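Local coordinates for Lmo2812 protein (Listeria monocytogenes EGD-e, PDB 5ZQA) that is a penicillin-binding protein of the S11 peptidase family that probably acts as a serine-type D-Ala-D-Ala carboxypeptidase in cell-wall peptidoglycan metabolism, at residues A[113-116]-A[117-120]. Numbering follows the deposited sequence.
Sequences DLYS and AMLT
With chi1 at 167°, Tyr-115 has CG anti to its backbone N and its ring projecting outward on the flank where Leu-119 follows, while chi1 of -73° in Leu-119 sets CG beside its own backbone N, which lets Leu-119 CD1 meet the phenol of the preceding turn. Leu-119 CD1 lies 4.0 Å from the centroid of the Tyr-115 ring and 28° off the normal, a CH-pi contact over one face. It is displaced toward the hydroxyl end, as the 3.6 Å from Leu-119 CD1 to Tyr-115 CZ indicates. Met-118 CE approaches obliquely and more loosely, 4.4 Å from Tyr-115 CD2. Backbone i to i+4 bonds hold this spacing: Leu-119 N reaches Tyr-115 O at 3.1 Å. At the C-terminal end Ser-116 O accepts two bonds, at 2.8 Å from Thr-120 N and 2.9 Å from Thr-120 OG1, returning the hydroxyl to the helix's own backbone. This is ordinary packing within buried helix 111-120 of the D-alanyl-D-alanine carboxypeptidase region. It places Met-118 on helix 65-77, beside Lys-65, predicted proton acceptor of the probable SxxK motif; Leu-114 packs on helix 124-135. Tyr-115 meets Trp-83 edge-to-face, and both Tyr-115 and Leu-119 rest against helix 192-196.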
loop_
_atom_site.group_PDB
_atom_site.type_symbol
_atom_site.label_atom_id
_atom_site.label_comp_id
_atom_site.label_asym_id
_atom_site.label_seq_id
_atom_site.Cartn_x
_atom_site.Cartn_y
_atom_site.Cartn_z
ATOM N N ASP A 113 1.713 16.374 -2.942
ATOM C CA ASP A 113 2.115 16.201 -1.551
ATOM C C ASP A 113 1.174 15.247 -0.814
ATOM O O ASP A 113 1.610 14.497 0.055
ATOM C CB ASP A 113 2.165 17.543 -0.825
ATOM C CG ASP A 113 3.396 18.358 -1.179
ATOM O OD1 ASP A 113 4.319 17.832 -1.841
ATOM O OD2 ASP A 113 3.452 19.531 -0.759
ATOM N N LEU A 114 -0.112 15.263 -1.167
ATOM C CA LEU A 114 -1.073 14.346 -0.557
ATOM C C LEU A 114 -0.758 12.903 -0.940
ATOM O O LEU A 114 -0.786 12.006 -0.096
ATOM C CB LEU A 114 -2.491 14.706 -0.980
ATOM C CG LEU A 114 -2.990 16.053 -0.451
ATOM C CD1 LEU A 114 -4.285 16.411 -1.152
ATOM C CD2 LEU A 114 -3.201 15.988 1.053
ATOM N N TYR A 115 -0.467 12.697 -2.219
ATOM C CA TYR A 115 -0.028 11.394 -2.721
ATOM C C TYR A 115 1.244 10.922 -2.004
ATOM O O TYR A 115 1.314 9.775 -1.547
ATOM C CB TYR A 115 0.158 11.505 -4.240
ATOM C CG TYR A 115 0.900 10.383 -4.926
ATOM C CD1 TYR A 115 2.265 10.482 -5.159
ATOM C CD2 TYR A 115 0.226 9.271 -5.409
ATOM C CE1 TYR A 115 2.961 9.480 -5.804
ATOM C CE2 TYR A 115 0.910 8.264 -6.065
ATOM C CZ TYR A 115 2.278 8.376 -6.260
ATOM O OH TYR A 115 2.974 7.383 -6.912
ATOM N N SER A 116 2.232 11.806 -1.861
ATOM C CA SER A 116 3.443 11.437 -1.132
ATOM C C SER A 116 3.139 11.074 0.318
ATOM O O SER A 116 3.656 10.083 0.820
ATOM C CB SER A 116 4.471 12.568 -1.164
ATOM O OG SER A 116 4.853 12.857 -2.496
ATOM N N ALA A 117 2.316 11.880 0.988
ATOM C CA ALA A 117 1.989 11.633 2.396
ATOM C C ALA A 117 1.253 10.308 2.576
ATOM O O ALA A 117 1.543 9.540 3.497
ATOM C CB ALA A 117 1.160 12.791 2.962
ATOM N N MET A 118 0.309 10.035 1.686
ATOM C CA MET A 118 -0.405 8.767 1.715
ATOM C C MET A 118 0.551 7.577 1.624
ATOM O O MET A 118 0.465 6.643 2.422
ATOM C CB MET A 118 -1.432 8.746 0.581
ATOM C CG MET A 118 -2.146 7.442 0.409
ATOM S SD MET A 118 -3.391 7.554 -0.885
ATOM C CE MET A 118 -2.362 7.456 -2.350
ATOM N N LEU A 119 1.479 7.607 0.671
ATOM C CA LEU A 119 2.334 6.443 0.435
ATOM C C LEU A 119 3.485 6.327 1.432
ATOM O O LEU A 119 3.870 5.211 1.803
ATOM C CB LEU A 119 2.891 6.475 -0.989
ATOM C CG LEU A 119 1.894 6.156 -2.106
ATOM C CD1 LEU A 119 2.628 6.205 -3.437
ATOM C CD2 LEU A 119 1.242 4.800 -1.889
ATOM N N THR A 120 4.009 7.468 1.876
ATOM C CA THR A 120 5.230 7.502 2.687
ATOM C C THR A 120 4.942 7.328 4.178
ATOM O O THR A 120 5.476 6.414 4.826
ATOM C CB THR A 120 5.995 8.826 2.450
ATOM O OG1 THR A 120 6.354 8.921 1.067
ATOM C CG2 THR A 120 7.261 8.892 3.275
#